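Local coordinates for probable WRKY transcription factor 52 (Arabidopsis thaliana, PDB 4C6S), which pairs through its TIR domain, the part present here, with RPS4 in a plant immune receptor that recognises bacterial effectors, and also binds W-box DNA as a transcription factor, at residues 6-12 against 57-63; 72-76 against 110-116; 101-105 against 120-124; 35-39 against 52-56; 40-44 against 77-81. All blocks are in the same frame, centred on the assembly; numbering follows the deposited sequence.

Contact 1 (6-12 against 57-63); sequences EFVCISC and AGVSVMV
V8 CG1 lies 3.6 Å from V61 CG2, methyl to methyl. V8 CG1 is anti to the backbone nitrogen (chi1 173°) and CG2 to the carbonyl carbon, which leaves CG1 by V61. I10 and V63 lie side by side, their CG2 methyls in touch. In this tight part strands 8-12 and 59-63 run parallel, tied by backbone bonds. C9 N reaches V59 O at 2.9 Å, and V63 N reaches S11 O at 2.8 Å. The V8, I10, V59 and V61 side chains share one face, where helix 20-30 covers I10.

The other face carries C9, S11, S60 and M62. A water sits there; it donates to C9 O and to S60 OG and lies 2.8 Å from S11 OG. Helix 74-82 packs on S11, S60 and M62.

At the looser chain start the F7 ring is partly exposed. A57 CA sits over one of its faces in a CH-pi contact, 3.9 Å from the centroid. E6 is exposed; its OE2 only brushes G58 CA at 3.6 Å. These are neighbouring strands of a five-stranded parallel sheet, order 35-39, 8-12, 59-65, 92-98, 119-121, with helices on both faces, as in the flavodoxin-like TIR fold.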
# COMPACT_ATOMS: atom_id res chain seq x y z
N GLU A 6 4.26 -24.35 -7.81
CA GLU A 6 4.31 -23.23 -8.73
C GLU A 6 4.34 -21.94 -7.92
O GLU A 6 3.76 -21.87 -6.83
CB GLU A 6 3.09 -23.25 -9.66
CG GLU A 6 3.41 -22.86 -11.10
CD GLU A 6 4.27 -23.88 -11.80
OE1 GLU A 6 4.00 -25.09 -11.66
OE2 GLU A 6 5.23 -23.48 -12.50
N PHE A 7 5.04 -20.93 -8.43
CA PHE A 7 5.11 -19.66 -7.72
C PHE A 7 5.03 -18.48 -8.67
O PHE A 7 5.19 -18.63 -9.88
CB PHE A 7 6.40 -19.58 -6.90
CG PHE A 7 7.65 -19.48 -7.74
CD1 PHE A 7 8.28 -20.62 -8.21
CD2 PHE A 7 8.18 -18.23 -8.05
CE1 PHE A 7 9.44 -20.52 -8.97
CE2 PHE A 7 9.33 -18.13 -8.81
CZ PHE A 7 9.96 -19.28 -9.28
N VAL A 8 4.79 -17.30 -8.11
CA VAL A 8 4.64 -16.09 -8.89
C VAL A 8 5.88 -15.23 -8.72
O VAL A 8 6.42 -15.13 -7.62
CB VAL A 8 3.40 -15.30 -8.41
CG1 VAL A 8 3.32 -13.94 -9.10
CG2 VAL A 8 2.14 -16.12 -8.63
N CYS A 9 6.34 -14.61 -9.80
CA CYS A 9 7.41 -13.63 -9.66
C CYS A 9 6.87 -12.24 -9.96
O CYS A 9 6.37 -12.00 -11.05
CB CYS A 9 8.58 -13.92 -10.60
SG CYS A 9 9.93 -12.72 -10.45
N ILE A 10 6.96 -11.34 -8.98
CA ILE A 10 6.55 -9.96 -9.20
C ILE A 10 7.77 -9.12 -9.50
O ILE A 10 8.70 -9.08 -8.69
CB ILE A 10 5.91 -9.37 -7.94
CG1 ILE A 10 4.72 -10.21 -7.49
CG2 ILE A 10 5.50 -7.90 -8.21
CD1 ILE A 10 4.32 -9.93 -6.04
N SER A 11 7.79 -8.44 -10.66
CA SER A 11 8.89 -7.53 -10.97
C SER A 11 8.39 -6.10 -10.85
O SER A 11 7.24 -5.82 -11.16
CB SER A 11 9.42 -7.79 -12.38
OG SER A 11 8.35 -7.88 -13.31
N CYS A 12 9.26 -5.20 -10.37
CA CYS A 12 8.86 -3.81 -10.14
C CYS A 12 10.07 -2.90 -10.07
O CYS A 12 11.21 -3.37 -10.03
CB CYS A 12 8.05 -3.67 -8.84
SG CYS A 12 9.01 -4.04 -7.32
N ALA A 57 9.19 -19.09 -12.69
CA ALA A 57 7.86 -18.69 -12.21
C ALA A 57 6.74 -19.18 -13.14
O ALA A 57 6.87 -19.11 -14.36
CB ALA A 57 7.77 -17.17 -12.02
N GLY A 58 5.66 -19.68 -12.55
CA GLY A 58 4.50 -20.06 -13.34
C GLY A 58 3.75 -18.83 -13.83
O GLY A 58 3.13 -18.83 -14.89
N VAL A 59 3.81 -17.76 -13.05
CA VAL A 59 3.18 -16.51 -13.43
C VAL A 59 4.14 -15.37 -13.19
O VAL A 59 4.76 -15.28 -12.12
CB VAL A 59 1.89 -16.25 -12.64
CG1 VAL A 59 1.28 -14.90 -13.04
CG2 VAL A 59 0.89 -17.38 -12.85
N SER A 60 4.28 -14.51 -14.19
CA SER A 60 5.12 -13.33 -14.06
C SER A 60 4.22 -12.10 -13.99
O SER A 60 3.51 -11.79 -14.95
CB SER A 60 6.06 -13.24 -15.27
OG SER A 60 6.88 -12.09 -15.22
N VAL A 61 4.21 -11.43 -12.84
CA VAL A 61 3.41 -10.22 -12.69
C VAL A 61 4.34 -9.02 -12.79
O VAL A 61 5.17 -8.79 -11.89
CB VAL A 61 2.73 -10.18 -11.33
CG1 VAL A 61 1.96 -8.85 -11.16
CG2 VAL A 61 1.79 -11.36 -11.16
N MET A 62 4.23 -8.25 -13.87
CA MET A 62 5.07 -7.08 -14.07
C MET A 62 4.33 -5.85 -13.56
O MET A 62 3.30 -5.49 -14.11
CB MET A 62 5.40 -6.89 -15.55
CG MET A 62 6.20 -8.07 -16.11
SD MET A 62 6.70 -7.90 -17.84
CE MET A 62 7.48 -6.32 -17.79
N VAL A 63 4.83 -5.26 -12.48
CA VAL A 63 4.23 -4.03 -11.97
C VAL A 63 4.99 -2.88 -12.57
O VAL A 63 6.19 -2.70 -12.32
CB VAL A 63 4.30 -3.96 -10.44
CG1 VAL A 63 3.77 -2.62 -9.97
CG2 VAL A 63 3.50 -5.11 -9.85
O HOH W 1 7.87 -10.59 -13.07

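Contact 2 (72-76 against 110-116); sequences EVWLD and ELDFRGL
E110 OE2 is gripped twice by R114 and also lies against W74. R114 NE and R114 NH2 both donate to E110 OE2, each at 2.9 Å, in a side-on salt bridge. Both come from the same face of the carboxylate, NE from well above its plane. The acceptor lies in the guanidinium plane, 1° out of it for either nitrogen. The pair of bonds fixes the rotation of the arginine end and holds the guanidinium flat against W74.

Ring and guanidinium planes are 7° apart, and the two groups meet face-on. W74 CD1 sits 3.4 Å from R114 CZ, offset toward the rim. W74 NE1 and R114 NE are both donors, so their closeness is no hydrogen bond. R114 CD adds a CH-pi contact over the five-membered ring. F113 meets the opposite face of the guanidinium with its ring edge, CD2 over the centre. CG of W74 is anti to its own backbone nitrogen (chi1 -178°), which sends the indole across to helix 104-113. W74 CB comes within 3.2 Å of E110 OE2.

At the far end of the indole, W74 CH2 meets L116 CD1 at 3.9 Å. L116 follows the Schellman motif at G115 that ends the helix. W74 also rests on M62 of strand 59-65 and on L82 of its own helix, while L111 and L116 reach strand 92-98. The contact bridges helices 74-82 and 104-113 above the sheet.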
# COMPACT_ATOMS: atom_id res chain seq x y z
N GLU A 72 10.90 5.23 -22.14
CA GLU A 72 12.10 5.37 -21.32
C GLU A 72 12.20 4.26 -20.27
O GLU A 72 13.15 4.22 -19.50
CB GLU A 72 12.10 6.70 -20.59
CG GLU A 72 11.98 7.92 -21.47
CD GLU A 72 12.10 9.19 -20.66
OE1 GLU A 72 11.09 9.62 -20.06
OE2 GLU A 72 13.22 9.75 -20.61
N VAL A 73 11.20 3.39 -20.25
CA VAL A 73 11.10 2.37 -19.22
C VAL A 73 11.23 0.95 -19.77
O VAL A 73 11.97 0.13 -19.22
CB VAL A 73 9.77 2.48 -18.45
CG1 VAL A 73 9.57 1.28 -17.54
CG2 VAL A 73 9.73 3.77 -17.65
N TRP A 74 10.50 0.65 -20.84
CA TRP A 74 10.36 -0.75 -21.25
C TRP A 74 11.68 -1.41 -21.62
O TRP A 74 12.14 -2.33 -20.94
CB TRP A 74 9.36 -0.94 -22.40
CG TRP A 74 9.26 -2.41 -22.71
CD1 TRP A 74 9.99 -3.11 -23.64
CD2 TRP A 74 8.45 -3.36 -22.03
NE1 TRP A 74 9.65 -4.45 -23.58
CE2 TRP A 74 8.71 -4.63 -22.60
CE3 TRP A 74 7.51 -3.27 -21.00
CZ2 TRP A 74 8.06 -5.79 -22.18
CZ3 TRP A 74 6.86 -4.42 -20.59
CH2 TRP A 74 7.14 -5.66 -21.17
N LEU A 75 12.28 -0.97 -22.73
CA LEU A 75 13.52 -1.59 -23.21
C LEU A 75 14.60 -1.54 -22.14
O LEU A 75 15.41 -2.47 -21.99
CB LEU A 75 14.01 -0.89 -24.47
CG LEU A 75 13.20 -1.09 -25.76
CD1 LEU A 75 13.76 -0.23 -26.88
CD2 LEU A 75 13.20 -2.54 -26.16
N ASP A 76 14.61 -0.45 -21.39
CA ASP A 76 15.64 -0.21 -20.39
C ASP A 76 15.54 -1.15 -19.19
O ASP A 76 16.56 -1.61 -18.67
CB ASP A 76 15.57 1.24 -19.92
CG ASP A 76 16.69 1.60 -18.97
OD1 ASP A 76 17.82 1.12 -19.18
OD2 ASP A 76 16.42 2.35 -18.01
N GLU A 110 1.99 0.48 -25.67
CA GLU A 110 3.22 -0.24 -25.40
C GLU A 110 2.94 -1.72 -25.15
O GLU A 110 3.56 -2.58 -25.78
CB GLU A 110 3.95 0.38 -24.20
CG GLU A 110 5.27 -0.32 -23.84
CD GLU A 110 6.42 0.02 -24.78
OE1 GLU A 110 6.39 1.09 -25.43
OE2 GLU A 110 7.37 -0.79 -24.87
N LEU A 111 2.00 -2.01 -24.26
CA LEU A 111 1.74 -3.41 -23.91
C LEU A 111 1.21 -4.21 -25.11
O LEU A 111 1.61 -5.36 -25.31
CB LEU A 111 0.80 -3.52 -22.71
CG LEU A 111 1.39 -2.95 -21.42
CD1 LEU A 111 0.36 -3.05 -20.30
CD2 LEU A 111 2.68 -3.65 -21.03
N ASP A 112 0.32 -3.60 -25.89
CA ASP A 112 -0.18 -4.24 -27.11
C ASP A 112 0.96 -4.58 -28.06
O ASP A 112 0.99 -5.67 -28.65
CB ASP A 112 -1.20 -3.35 -27.81
CG ASP A 112 -1.61 -3.89 -29.16
OD1 ASP A 112 -2.49 -4.77 -29.21
OD2 ASP A 112 -1.04 -3.45 -30.17
N PHE A 113 1.91 -3.65 -28.21
CA PHE A 113 3.07 -3.87 -29.07
C PHE A 113 3.93 -5.04 -28.57
O PHE A 113 4.53 -5.75 -29.37
CB PHE A 113 3.90 -2.58 -29.14
CG PHE A 113 5.11 -2.66 -30.05
CD1 PHE A 113 4.96 -2.67 -31.43
CD2 PHE A 113 6.39 -2.66 -29.52
CE1 PHE A 113 6.07 -2.72 -32.28
CE2 PHE A 113 7.51 -2.71 -30.36
CZ PHE A 113 7.34 -2.74 -31.73
N ARG A 114 3.95 -5.23 -27.25
CA ARG A 114 4.70 -6.33 -26.65
C ARG A 114 3.90 -7.64 -26.63
O ARG A 114 4.38 -8.67 -26.13
CB ARG A 114 5.15 -5.98 -25.22
CG ARG A 114 5.96 -4.69 -25.11
CD ARG A 114 7.21 -4.70 -25.97
NE ARG A 114 7.78 -3.36 -26.04
CZ ARG A 114 8.81 -3.01 -26.81
NH1 ARG A 114 9.41 -3.90 -27.58
NH2 ARG A 114 9.23 -1.75 -26.81
N GLY A 115 2.69 -7.60 -27.18
CA GLY A 115 1.83 -8.78 -27.22
C GLY A 115 1.22 -9.14 -25.87
O GLY A 115 0.91 -10.31 -25.63
N LEU A 116 1.04 -8.15 -25.00
CA LEU A 116 0.50 -8.41 -23.67
C LEU A 116 -0.92 -7.86 -23.54
O LEU A 116 -1.17 -6.70 -23.86
CB LEU A 116 1.42 -7.81 -22.59
CG LEU A 116 2.86 -8.33 -22.62
CD1 LEU A 116 3.74 -7.51 -21.70
CD2 LEU A 116 2.90 -9.78 -22.22

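Contact 3 (101-105 against 120-124); sequences SLLRD and HQSRK. With NA (sodium ion), chain G; SO4 (sulfate ion), chain F; SO4 (sulfate ion), chain E.
The R104 chain runs extended to CG and CD (chi1 -171°), then turns at chi3 (-38°), and this brings NH1 to Q121 and S122. Q121 is extended beyond CG; its side chain crosses that of R104 at about a right angle, with amide and guanidinium planes 41° apart. The contact belongs to the beta-alpha-beta unit of strand 92-98, helix 104-113 and strand 119-121 in the TIR fold. It joins the start of the helix to the end of the edge strand.

R104 NH1 donates to Q121 OE1 at 2.7 Å and to S122 O at 3.2 Å. Both acceptors lie at the edge of the guanidinium, near its plane. L102 CD1 packs against S122 O close by, at 3.6 Å.

R123 NH1 sits over one face of the R104 guanidinium. Two sulfates, probably from the crystallisation liquor, lie beside these arginines and would probably offset their charge. One accepts from R123 NH1 and from K124 N. The other accepts from R123 NE at 2.8 Å and from Q121 N. That second sulfate also joins the sodium site, which E134 and H120 complete. The sodium ion lies in the plane of the H120 ring, 2.7 Å from H120 ND1.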
# COMPACT_ATOMS: atom_id res chain seq x y z
N SER A 101 -1.06 8.89 -11.74
CA SER A 101 -1.11 9.82 -12.86
C SER A 101 -0.67 9.08 -14.11
O SER A 101 0.34 9.44 -14.74
CB SER A 101 -0.21 11.02 -12.58
OG SER A 101 -0.54 12.11 -13.41
N LEU A 102 -1.42 8.04 -14.46
CA LEU A 102 -1.03 7.11 -15.52
C LEU A 102 -0.97 7.77 -16.88
O LEU A 102 -1.85 8.56 -17.25
CB LEU A 102 -2.03 5.96 -15.64
CG LEU A 102 -2.18 4.91 -14.54
CD1 LEU A 102 -3.11 3.81 -15.02
CD2 LEU A 102 -0.82 4.35 -14.16
N LEU A 103 0.08 7.43 -17.63
CA LEU A 103 0.12 7.73 -19.05
C LEU A 103 -0.56 6.52 -19.68
O LEU A 103 0.10 5.65 -20.25
CB LEU A 103 1.57 7.86 -19.53
CG LEU A 103 2.32 9.03 -18.90
CD1 LEU A 103 3.75 9.15 -19.44
CD2 LEU A 103 1.55 10.32 -19.11
N ARG A 104 -1.88 6.46 -19.53
CA ARG A 104 -2.61 5.22 -19.78
C ARG A 104 -2.58 4.81 -21.25
O ARG A 104 -2.25 3.67 -21.56
CB ARG A 104 -4.06 5.36 -19.30
CG ARG A 104 -4.84 4.06 -19.31
CD ARG A 104 -6.27 4.30 -18.87
NE ARG A 104 -6.35 5.29 -17.80
CZ ARG A 104 -6.38 5.01 -16.49
NH1 ARG A 104 -6.33 3.75 -16.06
NH2 ARG A 104 -6.45 6.00 -15.61
N ASP A 105 -2.93 5.73 -22.14
CA ASP A 105 -2.96 5.39 -23.57
C ASP A 105 -1.59 4.97 -24.09
O ASP A 105 -1.48 4.05 -24.90
CB ASP A 105 -3.47 6.57 -24.39
CG ASP A 105 -4.92 6.91 -24.09
OD1 ASP A 105 -5.63 6.01 -23.59
OD2 ASP A 105 -5.33 8.05 -24.37
N HIS A 120 -4.04 -5.00 -15.52
CA HIS A 120 -4.75 -4.36 -14.42
C HIS A 120 -4.22 -2.93 -14.33
O HIS A 120 -3.06 -2.69 -14.66
CB HIS A 120 -4.46 -5.11 -13.11
CG HIS A 120 -5.00 -6.51 -13.11
ND1 HIS A 120 -6.25 -6.82 -12.63
CD2 HIS A 120 -4.46 -7.67 -13.55
CE1 HIS A 120 -6.46 -8.12 -12.77
NE2 HIS A 120 -5.39 -8.66 -13.33
N GLN A 121 -5.06 -1.98 -13.92
CA GLN A 121 -4.62 -0.58 -13.87
C GLN A 121 -5.11 0.15 -12.63
O GLN A 121 -6.24 -0.07 -12.17
CB GLN A 121 -5.18 0.21 -15.08
CG GLN A 121 -5.13 -0.48 -16.42
CD GLN A 121 -6.00 0.23 -17.43
OE1 GLN A 121 -6.12 1.46 -17.41
NE2 GLN A 121 -6.65 -0.53 -18.31
N SER A 122 -4.28 1.05 -12.11
CA SER A 122 -4.75 2.03 -11.14
C SER A 122 -5.92 2.82 -11.73
O SER A 122 -5.93 3.11 -12.94
CB SER A 122 -3.63 3.02 -10.80
OG SER A 122 -2.58 2.39 -10.09
N ARG A 123 -6.88 3.17 -10.88
CA ARG A 123 -8.06 3.94 -11.27
C ARG A 123 -8.28 5.08 -10.30
O ARG A 123 -7.98 4.96 -9.11
CB ARG A 123 -9.31 3.06 -11.26
CG ARG A 123 -9.28 1.90 -12.25
CD ARG A 123 -9.45 2.40 -13.65
NE ARG A 123 -9.50 1.31 -14.61
CZ ARG A 123 -9.69 1.47 -15.91
NH1 ARG A 123 -9.86 2.70 -16.40
NH2 ARG A 123 -9.73 0.43 -16.72
N LYS A 124 -8.83 6.17 -10.82
CA LYS A 124 -9.18 7.34 -10.03
C LYS A 124 -10.05 6.99 -8.83
O LYS A 124 -11.11 6.38 -8.97
CB LYS A 124 -9.90 8.36 -10.92
CG LYS A 124 -10.12 9.73 -10.30
CD LYS A 124 -11.26 10.47 -11.02
CE LYS A 124 -11.27 10.18 -12.52
NZ LYS A 124 -12.61 10.43 -13.12
NA NA G . -8.02 -4.89 -11.91
S SO4 F . -8.90 -2.50 -14.45
O1 SO4 F . -7.72 -2.83 -13.66
O2 SO4 F . -9.80 -3.65 -14.49
O3 SO4 F . -8.48 -2.17 -15.80
O4 SO4 F . -9.60 -1.37 -13.84
S SO4 E . -10.02 6.40 -14.38
O1 SO4 E . -11.10 5.78 -13.62
O2 SO4 E . -9.84 5.66 -15.62
O3 SO4 E . -8.78 6.41 -13.61
O4 SO4 E . -10.38 7.79 -14.67

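Contact 4 (35-39 against 52-56); sequences NVVVD and AKIEK
K53 lies across V36 and V38, crossing each valine side chain at a slant. Its start and its middle do the touching. K53 CB meets V36 CG2 at 4.0 Å, and K53 CD meets V38 CG2 at 3.9 Å. The lysine therefore spans two valines that point to the same side of strand 35-39.

V36 has CG2 between its backbone nitrogen and carbonyl carbon (chi1 -58° for CG1), and this methyl faces the helix. In V38 it is again CG2 that faces the helix, although here it stands anti to the carbonyl carbon.

The K53 chain bends at chi3 (137°). This leads its amine past V38 CG2 toward the strand backbone. K53 NZ reaches V37 O at 3.4 Å, a weak hydrogen bond. V37 itself points away from the helix, and only its carbonyl takes part.

I54 carries the more buried side. Its CG1 approaches V38 CG2 at 4.3 Å, and both residues also touch C9 of strand 8-12. I54 links the helix to the sheet interior in this way, while K53 lies over the partly exposed margin.

The axes of strand and helix come within 9.4 Å of each other, at 129° between their directions. Strand 35-39 is the outermost strand on this side of the sheet, bonded to strand 8-12. A helix laid obliquely over an edge strand, on the path back to central strand 59-65, fits the alternating beta-alpha build of the TIR domain.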
# COMPACT_ATOMS: atom_id res chain seq x y z
N ASN A 35 5.50 -16.61 -3.67
CA ASN A 35 5.92 -15.56 -4.59
C ASN A 35 7.25 -14.94 -4.20
O ASN A 35 7.67 -15.04 -3.03
CB ASN A 35 4.82 -14.48 -4.76
CG ASN A 35 4.62 -13.64 -3.51
OD1 ASN A 35 5.21 -12.55 -3.37
ND2 ASN A 35 3.80 -14.13 -2.58
N VAL A 36 7.93 -14.35 -5.17
CA VAL A 36 9.17 -13.65 -4.89
C VAL A 36 9.09 -12.33 -5.62
O VAL A 36 8.28 -12.17 -6.54
CB VAL A 36 10.41 -14.44 -5.36
CG1 VAL A 36 10.46 -15.81 -4.72
CG2 VAL A 36 10.40 -14.56 -6.87
N VAL A 37 9.90 -11.37 -5.19
CA VAL A 37 9.87 -10.05 -5.81
C VAL A 37 11.25 -9.77 -6.40
O VAL A 37 12.27 -10.01 -5.75
CB VAL A 37 9.50 -8.94 -4.80
CG1 VAL A 37 9.59 -7.59 -5.46
CG2 VAL A 37 8.08 -9.14 -4.28
N VAL A 38 11.26 -9.28 -7.64
CA VAL A 38 12.49 -8.85 -8.28
C VAL A 38 12.42 -7.36 -8.60
O VAL A 38 11.51 -6.90 -9.29
CB VAL A 38 12.75 -9.64 -9.57
CG1 VAL A 38 13.94 -9.05 -10.33
CG2 VAL A 38 13.00 -11.09 -9.25
N ASP A 39 13.39 -6.62 -8.08
CA ASP A 39 13.51 -5.18 -8.30
C ASP A 39 14.30 -5.00 -9.59
O ASP A 39 15.47 -5.37 -9.65
CB ASP A 39 14.26 -4.57 -7.09
CG ASP A 39 14.52 -3.07 -7.22
OD1 ASP A 39 14.34 -2.49 -8.31
OD2 ASP A 39 14.93 -2.46 -6.20
N ALA A 52 16.71 -16.76 -12.77
CA ALA A 52 16.08 -18.05 -12.51
C ALA A 52 14.72 -17.90 -11.83
O ALA A 52 13.80 -18.67 -12.13
CB ALA A 52 17.01 -18.92 -11.66
N LYS A 53 14.60 -16.94 -10.92
CA LYS A 53 13.34 -16.67 -10.23
C LYS A 53 12.24 -16.38 -11.24
O LYS A 53 11.11 -16.86 -11.12
CB LYS A 53 13.47 -15.45 -9.31
CG LYS A 53 14.34 -15.60 -8.07
CD LYS A 53 14.77 -14.21 -7.60
CE LYS A 53 14.68 -14.01 -6.10
NZ LYS A 53 14.51 -12.56 -5.77
N ILE A 54 12.57 -15.57 -12.24
CA ILE A 54 11.61 -15.15 -13.25
C ILE A 54 11.33 -16.31 -14.19
O ILE A 54 10.18 -16.65 -14.45
CB ILE A 54 12.11 -13.94 -14.06
CG1 ILE A 54 12.60 -12.83 -13.13
CG2 ILE A 54 11.01 -13.41 -14.98
CD1 ILE A 54 13.03 -11.56 -13.85
N GLU A 55 12.39 -16.93 -14.69
CA GLU A 55 12.26 -18.04 -15.63
C GLU A 55 11.44 -19.21 -15.08
O GLU A 55 10.64 -19.81 -15.80
CB GLU A 55 13.64 -18.51 -16.08
CG GLU A 55 14.34 -17.51 -16.99
CD GLU A 55 15.79 -17.84 -17.22
OE1 GLU A 55 16.44 -18.39 -16.31
OE2 GLU A 55 16.29 -17.53 -18.32
N LYS A 56 11.62 -19.52 -13.80
CA LYS A 56 10.96 -20.68 -13.21
C LYS A 56 9.55 -20.36 -12.70
O LYS A 56 8.82 -21.27 -12.31
CB LYS A 56 11.80 -21.27 -12.07
CG LYS A 56 13.12 -21.88 -12.50
CD LYS A 56 13.71 -22.69 -11.36
CE LYS A 56 15.02 -23.34 -11.75
NZ LYS A 56 15.66 -24.01 -10.59

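Contact 5 (40-44 against 77-81); sequences VDIDD and KFAKV
V40 is the residue most covered here, and its two methyls go to different partners on helix 74-82. It opens the loop that follows strand 35-39 in the flavodoxin-like TIR fold. V40 CG2 lies over one face of the F78 ring, 4.2 Å from the centroid, as a CH-pi contact. V40 CG1 meets V81 CG2 at 3.8 Å. The valine crosses both partners at about a right angle. Its CB also rests on K77 O at 3.6 Å. F78 and V81 carry the packing on to S11 of strand 8-12, so V40 belongs to the margin of the buried core.

K80 comes next. Its CG lies between the backbone nitrogen and the carbonyl carbon (chi1 66°), and the chain bends at chi4, which turns the amine back to the loop. K80 NZ donates to V40 O at 2.9 Å, in the carbonyl plane and on a lone pair. It also donates to K77 O at 3.2 Å, so one amine joins the loop to the helix backbone. F47 adds a cation-pi partner.

K77 is the third. Its chain is extended beyond CG and runs alongside V40 toward D41. D41 OD2 is held by E14 N, which helps fix the carboxylate. On the other oxygen, K77 NZ makes a salt bridge to D41 OD1 at 2.7 Å, on the syn side and 20° out of the carboxylate plane.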
# COMPACT_ATOMS: atom_id res chain seq x y z
N VAL A 40 13.69 -4.41 -10.62
CA VAL A 40 14.34 -4.32 -11.93
C VAL A 40 15.41 -3.23 -11.96
O VAL A 40 16.12 -3.08 -12.95
CB VAL A 40 13.33 -4.06 -13.09
CG1 VAL A 40 12.31 -5.19 -13.17
CG2 VAL A 40 12.62 -2.73 -12.90
N ASP A 41 15.52 -2.47 -10.87
CA ASP A 41 16.48 -1.36 -10.81
C ASP A 41 17.85 -1.79 -10.31
O ASP A 41 18.76 -0.97 -10.19
CB ASP A 41 15.95 -0.24 -9.92
CG ASP A 41 14.85 0.56 -10.58
OD1 ASP A 41 14.89 0.72 -11.81
OD2 ASP A 41 13.94 1.03 -9.86
N ILE A 42 18.01 -3.08 -10.01
CA ILE A 42 19.30 -3.55 -9.52
C ILE A 42 20.32 -3.68 -10.65
O ILE A 42 19.95 -3.68 -11.83
CB ILE A 42 19.18 -4.84 -8.66
CG1 ILE A 42 18.31 -5.90 -9.33
CG2 ILE A 42 18.52 -4.53 -7.33
CD1 ILE A 42 18.88 -6.51 -10.55
N ASP A 43 21.60 -3.78 -10.29
CA ASP A 43 22.67 -3.97 -11.27
C ASP A 43 22.44 -5.25 -12.06
O ASP A 43 21.90 -6.23 -11.53
CB ASP A 43 24.02 -4.02 -10.56
CG ASP A 43 23.97 -4.87 -9.30
OD1 ASP A 43 23.64 -4.33 -8.22
OD2 ASP A 43 24.24 -6.08 -9.39
N ASP A 44 22.84 -5.26 -13.33
CA ASP A 44 22.65 -6.44 -14.18
C ASP A 44 23.46 -7.64 -13.68
O ASP A 44 23.24 -8.78 -14.10
CB ASP A 44 22.95 -6.12 -15.64
CG ASP A 44 21.78 -5.47 -16.35
OD1 ASP A 44 21.60 -4.24 -16.21
OD2 ASP A 44 21.02 -6.19 -17.04
N LYS A 77 14.31 -1.45 -18.76
CA LYS A 77 14.12 -2.13 -17.48
C LYS A 77 13.28 -3.39 -17.53
O LYS A 77 13.49 -4.30 -16.72
CB LYS A 77 13.46 -1.17 -16.48
CG LYS A 77 14.35 -0.03 -16.01
CD LYS A 77 13.66 0.76 -14.90
CE LYS A 77 14.45 2.01 -14.54
NZ LYS A 77 13.87 2.68 -13.33
N PHE A 78 12.29 -3.45 -18.42
CA PHE A 78 11.34 -4.56 -18.36
C PHE A 78 11.45 -5.58 -19.50
O PHE A 78 11.01 -6.71 -19.35
CB PHE A 78 9.91 -4.03 -18.20
CG PHE A 78 9.60 -3.55 -16.80
CD1 PHE A 78 9.15 -4.44 -15.83
CD2 PHE A 78 9.80 -2.23 -16.45
CE1 PHE A 78 8.85 -4.01 -14.53
CE2 PHE A 78 9.53 -1.79 -15.14
CZ PHE A 78 9.05 -2.68 -14.18
N ALA A 79 12.05 -5.19 -20.63
CA ALA A 79 12.28 -6.15 -21.71
C ALA A 79 13.02 -7.39 -21.18
O ALA A 79 12.73 -8.51 -21.59
CB ALA A 79 13.07 -5.52 -22.86
N LYS A 80 13.97 -7.18 -20.28
CA LYS A 80 14.75 -8.28 -19.74
C LYS A 80 13.90 -9.21 -18.86
O LYS A 80 14.27 -10.37 -18.66
CB LYS A 80 15.97 -7.77 -18.96
CG LYS A 80 15.61 -7.00 -17.69
CD LYS A 80 16.85 -6.36 -17.08
CE LYS A 80 16.59 -5.93 -15.64
NZ LYS A 80 16.43 -4.47 -15.47
N VAL A 81 12.78 -8.70 -18.35
CA VAL A 81 11.87 -9.54 -17.58
C VAL A 81 11.03 -10.42 -18.50
O VAL A 81 10.90 -11.63 -18.28
CB VAL A 81 10.94 -8.71 -16.67
CG1 VAL A 81 9.96 -9.62 -15.97
CG2 VAL A 81 11.75 -7.95 -15.65

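Contact 1 is the buried centre and contact 3 lies at the surface; the other three are partly buried. Contacts 1, 3 and 4 all reach the one parallel sheet, and contact 4 sits only about 6 Å from contact 1, centre to centre. Helix 74-82 serves contacts 2 and 5, and helix 104-113 serves contacts 2 and 3. M62 of contact 1 touches both W74 of contact 2 and F78 of contact 5. Chemistry follows place: backbone bonds and aliphatic packing in contact 1, arginine against an indole in contact 2, arginine to amide and carbonyl oxygens beside sulfates in contact 3, a lysine chain over valines in contact 4, a valine flanked by lysine amines in contact 5.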